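PDB 6BME: truncated hemoglobin 4 from Chlamydomonas reinhardtii, which binds heme b in its globin domain, which supplies both axial ligands of the iron in the hexacoordinate state, and probably binds oxygen. Local coordinates for residues D18-K23 and V91-E96; Y52-T57 and I104-G109; H82-A87 and G113-F118. One frame throughout, in Å; residues are numbered along the deposited sequence.

Contact 1: D18-K23 and V91-E96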
loop_
_atom_site.group_PDB
_atom_site.type_symbol
_atom_site.label_atom_id
_atom_site.label_comp_id
_atom_site.label_asym_id
_atom_site.label_seq_id
_atom_site.Cartn_x
_atom_site.Cartn_y
_atom_site.Cartn_z
ATOM N N ASP A 18 -10.754 5.088 0.548
ATOM C CA ASP A 18 -11.839 4.355 -0.103
ATOM C C ASP A 18 -11.543 4.121 -1.580
ATOM O O ASP A 18 -11.735 3.009 -2.093
ATOM C CB ASP A 18 -13.166 5.094 0.080
ATOM C CG ASP A 18 -13.863 4.722 1.384
ATOM O OD1 ASP A 18 -13.325 3.868 2.128
ATOM O OD2 ASP A 18 -14.943 5.286 1.664
ATOM N N VAL A 19 -11.070 5.155 -2.281
ATOM C CA VAL A 19 -10.683 4.994 -3.684
ATOM C C VAL A 19 -9.659 3.872 -3.819
ATOM O O VAL A 19 -9.808 2.963 -4.646
ATOM C CB VAL A 19 -10.125 6.315 -4.244
ATOM C CG1 VAL A 19 -9.415 6.073 -5.608
ATOM C CG2 VAL A 19 -11.225 7.367 -4.353
ATOM N N PHE A 20 -8.625 3.913 -2.977
ATOM C CA PHE A 20 -7.517 2.971 -3.051
ATOM C C PHE A 20 -7.985 1.566 -2.710
ATOM O O PHE A 20 -7.673 0.610 -3.426
ATOM C CB PHE A 20 -6.414 3.460 -2.110
ATOM C CG PHE A 20 -5.195 2.592 -2.057
ATOM C CD1 PHE A 20 -4.649 2.035 -3.209
ATOM C CD2 PHE A 20 -4.552 2.385 -0.849
ATOM C CE1 PHE A 20 -3.502 1.237 -3.136
ATOM C CE2 PHE A 20 -3.406 1.602 -0.773
ATOM C CZ PHE A 20 -2.883 1.027 -1.914
ATOM N N TYR A 21 -8.782 1.441 -1.648
ATOM C CA TYR A 21 -9.340 0.153 -1.254
ATOM C C TYR A 21 -10.161 -0.467 -2.378
ATOM O O TYR A 21 -9.994 -1.650 -2.711
ATOM C CB TYR A 21 -10.196 0.338 0.001
ATOM C CG TYR A 21 -11.052 -0.852 0.343
ATOM C CD1 TYR A 21 -10.521 -1.937 1.019
ATOM C CD2 TYR A 21 -12.390 -0.890 -0.005
ATOM C CE1 TYR A 21 -11.300 -3.032 1.339
ATOM C CE2 TYR A 21 -13.180 -1.981 0.311
ATOM C CZ TYR A 21 -12.626 -3.049 0.981
ATOM O OH TYR A 21 -13.405 -4.140 1.296
ATOM N N LYS A 22 -11.047 0.324 -2.987
ATOM C CA LYS A 22 -11.931 -0.218 -4.015
ATOM C C LYS A 22 -11.144 -0.654 -5.243
ATOM O O LYS A 22 -11.461 -1.684 -5.853
ATOM C CB LYS A 22 -13.007 0.811 -4.377
ATOM C CG LYS A 22 -14.018 1.040 -3.260
ATOM C CD LYS A 22 -15.035 2.098 -3.639
ATOM C CE LYS A 22 -15.956 2.440 -2.463
ATOM N NZ LYS A 22 -15.889 3.887 -2.096
ATOM N N LYS A 23 -10.091 0.089 -5.599
ATOM C CA LYS A 23 -9.216 -0.344 -6.692
ATOM C C LYS A 23 -8.640 -1.732 -6.427
ATOM O O LYS A 23 -8.617 -2.583 -7.318
ATOM C CB LYS A 23 -8.084 0.664 -6.907
ATOM C CG LYS A 23 -8.467 1.921 -7.668
ATOM C CD LYS A 23 -7.296 2.898 -7.709
ATOM C CE LYS A 23 -7.676 4.209 -8.380
ATOM N NZ LYS A 23 -8.015 4.012 -9.824
ATOM N N VAL A 91 -0.852 5.409 -6.522
ATOM C CA VAL A 91 -0.585 6.721 -7.102
ATOM C C VAL A 91 -1.759 7.162 -7.969
ATOM O O VAL A 91 -2.093 8.347 -8.004
ATOM C CB VAL A 91 0.745 6.736 -7.881
ATOM C CG1 VAL A 91 1.885 6.360 -6.966
ATOM C CG2 VAL A 91 0.691 5.793 -9.073
ATOM N N ASP A 92 -2.434 6.223 -8.641
ATOM C CA ASP A 92 -3.649 6.581 -9.363
ATOM C C ASP A 92 -4.691 7.160 -8.415
ATOM O O ASP A 92 -5.386 8.117 -8.764
ATOM C CB ASP A 92 -4.217 5.365 -10.095
ATOM C CG ASP A 92 -3.309 4.874 -11.214
ATOM O OD1 ASP A 92 -2.277 5.524 -11.498
ATOM O OD2 ASP A 92 -3.633 3.825 -11.803
ATOM N N SER A 93 -4.825 6.581 -7.214
ATOM C CA SER A 93 -5.762 7.132 -6.239
ATOM C C SER A 93 -5.402 8.563 -5.892
ATOM O O SER A 93 -6.274 9.435 -5.849
ATOM C CB SER A 93 -5.788 6.274 -4.973
ATOM O OG SER A 93 -6.088 4.932 -5.292
ATOM N N LEU A 94 -4.114 8.831 -5.670
ATOM C CA LEU A 94 -3.695 10.186 -5.331
ATOM C C LEU A 94 -4.015 11.164 -6.459
ATOM O O LEU A 94 -4.500 12.273 -6.208
ATOM C CB LEU A 94 -2.202 10.209 -5.008
ATOM C CG LEU A 94 -1.675 9.382 -3.842
ATOM C CD1 LEU A 94 -0.153 9.500 -3.774
ATOM C CD2 LEU A 94 -2.318 9.847 -2.546
ATOM N N LYS A 95 -3.760 10.765 -7.711
ATOM C CA LYS A 95 -4.056 11.636 -8.845
ATOM C C LYS A 95 -5.551 11.899 -8.963
ATOM O O LYS A 95 -5.970 13.035 -9.223
ATOM C CB LYS A 95 -3.524 11.018 -10.142
ATOM C CG LYS A 95 -2.031 10.775 -10.141
ATOM C CD LYS A 95 -1.609 10.013 -11.392
ATOM C CE LYS A 95 -0.151 9.591 -11.333
ATOM N NZ LYS A 95 0.193 8.720 -12.494
ATOM N N GLU A 96 -6.368 10.859 -8.801
ATOM C CA GLU A 96 -7.816 11.027 -8.892
ATOM C C GLU A 96 -8.355 11.967 -7.824
ATOM O O GLU A 96 -9.375 12.636 -8.041
ATOM C CB GLU A 96 -8.499 9.670 -8.798
ATOM C CG GLU A 96 -8.240 8.838 -10.040
ATOM C CD GLU A 96 -8.760 7.434 -9.921
ATOM O OE1 GLU A 96 -9.643 7.199 -9.062
ATOM O OE2 GLU A 96 -8.284 6.573 -10.694
HETATM O O HOH W 1 -5.845 2.466 -11.044
HETATM O O HOH W 2 -11.062 4.814 -8.902
#
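The F20 ring meets S93 at a slant, with OG 3.8 Å from CD1, while F90 meets the ring edge-to-face and the F49 ring lies against it at an intermediate tilt. The second flat group is the E96 carboxylate. K23 NZ approaches it on the syn side of OE2, 29° out of the carboxylate plane, and makes a salt bridge of 2.7 Å. The other oxygen, OE1, rests 3.6 Å from V19 CG1 and takes a hydrogen bond from a water that is also weakly bound to NZ. A second water links NZ to D92 OD2, so the ammonium joins both acidic side chains. K23 gets there with an extended chain that bends only at its last torsion (chi4 -65°), and its CD passes 3.4 Å from S93 OG. That hydroxyl sits among V19, F20 and K23, but its hydrogen bond goes back to H89 O, one turn earlier. This is helix B (10-25) against helix G (80-96); the axes of 18-23 and 91-96 approach to 8.9 Å, their directions 139° apart. F20 leans on Q46 and F49 of helix 39-53, whereas L94 points from the far side of helix 80-96 into I104 and A107 of helix 101-114.

Contact 2: Y52-T57 and I104-G109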
loop_
_atom_site.group_PDB
_atom_site.type_symbol
_atom_site.label_atom_id
_atom_site.label_comp_id
_atom_site.label_asym_id
_atom_site.label_seq_id
_atom_site.Cartn_x
_atom_site.Cartn_y
_atom_site.Cartn_z
ATOM N N TYR A 52 2.371 5.732 5.720
ATOM C CA TYR A 52 3.759 5.351 5.464
ATOM C C TYR A 52 4.301 6.015 4.203
ATOM O O TYR A 52 5.428 6.527 4.194
ATOM C CB TYR A 52 3.871 3.827 5.350
ATOM C CG TYR A 52 5.293 3.346 5.186
ATOM C CD1 TYR A 52 6.161 3.300 6.272
ATOM C CD2 TYR A 52 5.773 2.947 3.942
ATOM C CE1 TYR A 52 7.471 2.868 6.122
ATOM C CE2 TYR A 52 7.080 2.512 3.786
ATOM C CZ TYR A 52 7.919 2.473 4.878
ATOM O OH TYR A 52 9.214 2.044 4.722
ATOM N N ALA A 53 3.512 6.023 3.129
ATOM C CA ALA A 53 3.963 6.653 1.891
ATOM C C ALA A 53 4.359 8.114 2.107
ATOM O O ALA A 53 5.221 8.640 1.391
ATOM C CB ALA A 53 2.877 6.537 0.818
ATOM N N PHE A 54 3.768 8.780 3.097
ATOM C CA PHE A 54 4.058 10.186 3.348
ATOM C C PHE A 54 4.809 10.411 4.651
ATOM O O PHE A 54 4.760 11.515 5.201
ATOM C CB PHE A 54 2.763 10.991 3.310
ATOM C CG PHE A 54 2.198 11.084 1.938
ATOM C CD1 PHE A 54 2.836 11.857 0.981
ATOM C CD2 PHE A 54 1.082 10.346 1.576
ATOM C CE1 PHE A 54 2.353 11.925 -0.300
ATOM C CE2 PHE A 54 0.587 10.414 0.289
ATOM C CZ PHE A 54 1.223 11.211 -0.647
ATOM N N GLY A 55 5.515 9.393 5.139
ATOM C CA GLY A 55 6.354 9.542 6.317
ATOM C C GLY A 55 5.619 9.941 7.577
ATOM O O GLY A 55 6.211 10.582 8.454
ATOM N N ALA A 56 4.346 9.567 7.706
ATOM C CA ALA A 56 3.555 9.906 8.879
ATOM C C ALA A 56 3.466 8.771 9.894
ATOM O O ALA A 56 2.808 8.935 10.923
ATOM C CB ALA A 56 2.144 10.340 8.466
ATOM N N THR A 57 4.100 7.633 9.641
ATOM C CA THR A 57 4.166 6.576 10.638
ATOM C C THR A 57 5.406 6.766 11.511
ATOM O O THR A 57 6.379 7.411 11.115
ATOM C CB THR A 57 4.204 5.192 9.985
ATOM O OG1 THR A 57 5.376 5.086 9.179
ATOM C CG2 THR A 57 2.988 4.952 9.109
ATOM N N ILE A 104 3.078 13.225 -5.187
ATOM C CA ILE A 104 3.170 11.958 -5.914
ATOM C C ILE A 104 4.601 11.441 -5.902
ATOM O O ILE A 104 4.857 10.268 -5.600
ATOM C CB ILE A 104 2.670 12.114 -7.363
ATOM C CG1 ILE A 104 1.244 12.629 -7.394
ATOM C CG2 ILE A 104 2.782 10.772 -8.116
ATOM C CD1 ILE A 104 0.331 11.813 -6.613
ATOM N N ASP A 105 5.549 12.302 -6.279
ATOM C CA ASP A 105 6.946 11.890 -6.368
ATOM C C ASP A 105 7.452 11.399 -5.024
ATOM O O ASP A 105 8.165 10.390 -4.949
ATOM C CB ASP A 105 7.809 13.052 -6.874
ATOM C CG ASP A 105 7.637 13.315 -8.375
ATOM O OD1 ASP A 105 7.249 12.389 -9.115
ATOM O OD2 ASP A 105 7.905 14.455 -8.821
ATOM N N GLU A 106 7.089 12.099 -3.947
ATOM C CA GLU A 106 7.521 11.692 -2.618
ATOM C C GLU A 106 6.999 10.299 -2.285
ATOM O O GLU A 106 7.751 9.430 -1.831
ATOM C CB GLU A 106 7.052 12.725 -1.586
ATOM C CG GLU A 106 7.173 12.238 -0.156
ATOM C CD GLU A 106 6.685 13.256 0.872
ATOM O OE1 GLU A 106 6.390 14.419 0.493
ATOM O OE2 GLU A 106 6.605 12.878 2.061
ATOM N N ALA A 107 5.708 10.066 -2.530
ATOM C CA ALA A 107 5.126 8.751 -2.279
ATOM C C ALA A 107 5.800 7.683 -3.132
ATOM O O ALA A 107 6.121 6.592 -2.642
ATOM C CB ALA A 107 3.620 8.792 -2.551
ATOM N N ALA A 108 6.038 7.988 -4.410
ATOM C CA ALA A 108 6.691 7.040 -5.300
ATOM C C ALA A 108 8.075 6.665 -4.790
ATOM O O ALA A 108 8.444 5.486 -4.801
ATOM C CB ALA A 108 6.778 7.625 -6.710
ATOM N N GLY A 109 8.855 7.653 -4.344
ATOM C CA GLY A 109 10.172 7.353 -3.808
ATOM C C GLY A 109 10.117 6.384 -2.641
ATOM O O GLY A 109 10.931 5.460 -2.544
HETATM O O HOH W 3 7.440 10.575 2.498
#
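F54 turns the edge of its ring to E106, whose OE2 lies near the ring plane, 4.1 Å from CD1; ring and carboxylate stand 74° apart. The two side chains slant across one another. E106 leaves helix 101-114 with CG anti to the backbone N (chi1 167°) and stays extended, which carries the carboxylate to the start of the F54 ring and toward the backbone of 53-54. The far end of the same ring reaches deeper, where CZ touches A107 CB at 3.9 Å in an oblique approach. A53 supplies the second apolar touch, methyl to methyl, with its CB 4.1 Å from A107 CB. With alanine on both sides the backbones come very close: the CA atoms of A53 and A107 are 4.8 Å apart, and A53 O sits 3.7 Å from A107 CA. This is where the C-terminal end of helix E (39-53) meets helix H (101-114) in the 2-on-2 globin fold. Helix 39-53 stops here in a Schellman motif: G55, with positive phi, is the C-prime residue, its N bonded to Y52 O and A56 N to A51 O. A53 O accepts a hydrogen bond from a water, 3.1 Å away, that also donates to E106 OE2 and so ties the helix end to the acid. F90 of helix 80-96 packs on both alanines, and F54 touches L94 of that helix and L103 of helix 101-114.

Contact 3: H82-A87 and G113-F118. With HEM (protoporphyrin IX containing Fe), chain C.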
loop_
_atom_site.group_PDB
_atom_site.type_symbol
_atom_site.label_atom_id
_atom_site.label_comp_id
_atom_site.label_asym_id
_atom_site.label_seq_id
_atom_site.Cartn_x
_atom_site.Cartn_y
_atom_site.Cartn_z
ATOM N N HIS A 82 2.505 -8.118 -8.307
ATOM C CA HIS A 82 1.452 -7.694 -7.396
ATOM C C HIS A 82 1.816 -6.376 -6.720
ATOM O O HIS A 82 0.982 -5.463 -6.652
ATOM C CB HIS A 82 1.187 -8.787 -6.366
ATOM C CG HIS A 82 0.762 -10.088 -6.975
ATOM N ND1 HIS A 82 1.350 -11.288 -6.649
ATOM C CD2 HIS A 82 -0.182 -10.371 -7.903
ATOM C CE1 HIS A 82 0.776 -12.259 -7.336
ATOM N NE2 HIS A 82 -0.148 -11.728 -8.113
ATOM N N PHE A 83 3.067 -6.251 -6.242
ATOM C CA PHE A 83 3.508 -5.006 -5.606
ATOM C C PHE A 83 3.360 -3.823 -6.552
ATOM O O PHE A 83 2.898 -2.745 -6.152
ATOM C CB PHE A 83 4.963 -5.104 -5.144
ATOM C CG PHE A 83 5.511 -3.798 -4.602
ATOM C CD1 PHE A 83 6.049 -2.836 -5.455
ATOM C CD2 PHE A 83 5.463 -3.522 -3.239
ATOM C CE1 PHE A 83 6.526 -1.629 -4.960
ATOM C CE2 PHE A 83 5.947 -2.320 -2.730
ATOM C CZ PHE A 83 6.475 -1.369 -3.592
ATOM N N ASP A 84 3.813 -3.988 -7.800
ATOM C CA ASP A 84 3.752 -2.884 -8.752
ATOM C C ASP A 84 2.315 -2.502 -9.080
ATOM O O ASP A 84 2.053 -1.343 -9.431
ATOM C CB ASP A 84 4.512 -3.241 -10.032
ATOM C CG ASP A 84 6.008 -3.360 -9.805
ATOM O OD1 ASP A 84 6.502 -2.767 -8.822
ATOM O OD2 ASP A 84 6.699 -4.044 -10.601
ATOM N N LYS A 85 1.383 -3.461 -9.016
ATOM C CA LYS A 85 -0.014 -3.134 -9.287
ATOM C C LYS A 85 -0.626 -2.371 -8.114
ATOM O O LYS A 85 -1.338 -1.381 -8.319
ATOM C CB LYS A 85 -0.811 -4.409 -9.591
ATOM C CG LYS A 85 -2.113 -4.174 -10.368
ATOM C CD LYS A 85 -1.833 -3.693 -11.815
ATOM C CE LYS A 85 -3.116 -3.285 -12.530
ATOM N NZ LYS A 85 -4.021 -4.470 -12.693
ATOM N N VAL A 86 -0.347 -2.814 -6.880
ATOM C CA VAL A 86 -0.808 -2.096 -5.694
ATOM C C VAL A 86 -0.238 -0.684 -5.685
ATOM O O VAL A 86 -0.953 0.293 -5.416
ATOM C CB VAL A 86 -0.427 -2.869 -4.413
ATOM C CG1 VAL A 86 -0.574 -1.988 -3.163
ATOM C CG2 VAL A 86 -1.269 -4.136 -4.269
ATOM N N ALA A 87 1.056 -0.554 -5.989
ATOM C CA ALA A 87 1.693 0.761 -5.997
ATOM C C ALA A 87 1.101 1.657 -7.077
ATOM O O ALA A 87 0.878 2.858 -6.853
ATOM C CB ALA A 87 3.204 0.606 -6.185
ATOM N N GLY A 113 11.428 2.490 -2.661
ATOM C CA GLY A 113 12.378 2.094 -1.633
ATOM C C GLY A 113 12.079 0.754 -0.988
ATOM O O GLY A 113 13.001 0.047 -0.574
ATOM N N VAL A 114 10.797 0.378 -0.887
ATOM C CA VAL A 114 10.441 -0.881 -0.237
ATOM C C VAL A 114 10.108 -1.991 -1.227
ATOM O O VAL A 114 9.903 -3.143 -0.800
ATOM C CB VAL A 114 9.279 -0.690 0.763
ATOM C CG1 VAL A 114 9.749 0.135 1.934
ATOM C CG2 VAL A 114 8.086 -0.023 0.090
ATOM N N ARG A 115 10.065 -1.694 -2.523
ATOM C CA ARG A 115 9.834 -2.731 -3.526
ATOM C C ARG A 115 10.744 -3.949 -3.374
ATOM O O ARG A 115 10.231 -5.076 -3.475
ATOM C CB ARG A 115 9.968 -2.118 -4.929
ATOM C CG ARG A 115 9.646 -3.075 -6.088
ATOM C CD ARG A 115 9.596 -2.310 -7.421
ATOM N NE ARG A 115 9.183 -3.156 -8.547
ATOM C CZ ARG A 115 9.993 -3.980 -9.210
ATOM N NH1 ARG A 115 11.277 -4.080 -8.880
ATOM N NH2 ARG A 115 9.520 -4.704 -10.216
ATOM N N PRO A 116 12.057 -3.819 -3.128
ATOM C CA PRO A 116 12.901 -5.022 -3.010
ATOM C C PRO A 116 12.465 -6.005 -1.933
ATOM O O PRO A 116 12.848 -7.177 -2.010
ATOM C CB PRO A 116 14.284 -4.439 -2.703
ATOM C CG PRO A 116 14.260 -3.118 -3.359
ATOM C CD PRO A 116 12.881 -2.598 -3.124
ATOM N N LEU A 117 11.678 -5.585 -0.938
ATOM C CA LEU A 117 11.206 -6.523 0.075
ATOM C C LEU A 117 10.102 -7.436 -0.436
ATOM O O LEU A 117 9.689 -8.352 0.287
ATOM C CB LEU A 117 10.698 -5.769 1.305
ATOM C CG LEU A 117 11.583 -4.623 1.814
ATOM C CD1 LEU A 117 10.841 -3.795 2.853
ATOM C CD2 LEU A 117 12.907 -5.143 2.361
ATOM N N PHE A 118 9.594 -7.190 -1.637
ATOM C CA PHE A 118 8.577 -8.034 -2.241
ATOM C C PHE A 118 9.143 -8.887 -3.362
ATOM O O PHE A 118 8.379 -9.481 -4.128
ATOM C CB PHE A 118 7.407 -7.173 -2.718
ATOM C CG PHE A 118 6.603 -6.619 -1.581
ATOM C CD1 PHE A 118 7.021 -5.475 -0.919
ATOM C CD2 PHE A 118 5.473 -7.296 -1.115
ATOM C CE1 PHE A 118 6.297 -4.966 0.167
ATOM C CE2 PHE A 118 4.745 -6.804 -0.037
ATOM C CZ PHE A 118 5.164 -5.636 0.612
HETATM C CHA HEM C . -1.197 -6.236 5.696
HETATM C CHB HEM C . 1.091 -2.173 4.425
HETATM C CHC HEM C . 2.046 -4.204 0.135
HETATM C CHD HEM C . -1.581 -7.281 0.952
HETATM C C1A HEM C . -0.648 -4.976 5.796
HETATM C C2A HEM C . -0.638 -4.081 6.946
HETATM C C3A HEM C . -0.005 -2.956 6.558
HETATM C C4A HEM C . 0.403 -3.098 5.180
HETATM C CMA HEM C . 0.293 -1.691 7.388
HETATM C CAA HEM C . -1.233 -4.361 8.362
HETATM C CBA HEM C . -2.741 -4.614 8.311
HETATM C CGA HEM C . -3.371 -4.673 9.690
HETATM O O1A HEM C . -3.001 -5.573 10.508
HETATM O O2A HEM C . -4.269 -3.819 9.951
HETATM C C1B HEM C . 1.667 -2.425 3.196
HETATM C C2B HEM C . 2.738 -1.679 2.567
HETATM C C3B HEM C . 2.998 -2.264 1.388
HETATM C C4B HEM C . 2.084 -3.368 1.225
HETATM C CMB HEM C . 3.466 -0.457 3.177
HETATM C CAB HEM C . 4.027 -1.882 0.297
HETATM C CBB HEM C . 4.539 -0.660 0.153
HETATM C C1C HEM C . 1.081 -5.157 -0.060
HETATM C C2C HEM C . 0.817 -5.843 -1.290
HETATM C C3C HEM C . -0.199 -6.680 -1.097
HETATM C C4C HEM C . -0.602 -6.569 0.295
HETATM C CMC HEM C . 1.580 -5.594 -2.609
HETATM C CAC HEM C . -0.799 -7.589 -2.186
HETATM C CBC HEM C . -2.111 -7.840 -2.218
HETATM C C1D HEM C . -1.734 -7.322 2.328
HETATM C C2D HEM C . -2.562 -8.248 3.073
HETATM C C3D HEM C . -2.458 -7.951 4.368
HETATM C C4D HEM C . -1.558 -6.831 4.501
HETATM C CMD HEM C . -3.423 -9.355 2.440
HETATM C CAD HEM C . -3.176 -8.631 5.569
HETATM C CBD HEM C . -2.473 -9.929 5.943
HETATM C CGD HEM C . -3.259 -10.557 7.072
HETATM O O1D HEM C . -3.729 -9.810 7.968
HETATM O O2D HEM C . -3.397 -11.800 7.080
HETATM N NA HEM C . -0.023 -4.335 4.752
HETATM N NB HEM C . 1.292 -3.457 2.349
HETATM N NC HEM C . 0.206 -5.632 0.886
HETATM N ND HEM C . -1.121 -6.472 3.236
HETATM FE FE HEM C . 0.074 -4.966 2.789
#
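R115 does two jobs at once: its guanidinium holds D84 side-on while its backbone end covers a face of the F83 ring. This joins helix G (80-96) to the end of helix H (101-114) and the 3-10 turn that follows it, at the wall of the heme pocket in the 2-on-2 globin fold. NE bonds D84 OD1 at 2.7 Å and NH2 bonds OD2 at 2.9 Å, both nearly straight. Both oxygens use their syn lone pairs, and the two flat groups lie within 7° of one plane, which fixes the rotation of each. R115 CA makes a CH-pi contact 3.9 Å from the F83 centroid, and CB and CG follow the CE1 rim. With a leucine here D84 would probably be left without its positive mate, and its carboxylate would be freer to turn. F83, its ring thrown toward 113-118 with CG anti to N (chi1 174°), also sets CD2 over a face of F118, 3.4 Å from CD1, the rings oblique. F118 in turn packs edge-to-face with H69, the axial iron ligand. F83 CE2 lies 3.6 Å from heme vinyl carbon CAB, and F118 CZ stands 3.5 Å from the meso carbon CHC.

Overall arrangement
Contacts 1 and 3 sit on the same helix, 80-96, with centres 16 Å apart, and meet where F20 CE1 comes 3.5 Å from V86 O. Contacts 2 and 3 share helix 101-114: Y52 OH lies 3.4 Å from V114 CG1. L94 joins the other pair, its CB 3.4 Å from I104 CD1. Contact 3 packs directly on the porphyrin through F83, V86, V114 and F118, and F118 is about 4 Å from H69 between side chains. The touching residues F20 and A53 of the other two lie farther off, each about 7 Å from the heme between side chain and heme, and F20 is about 6 Å from K45, the lysine ligand.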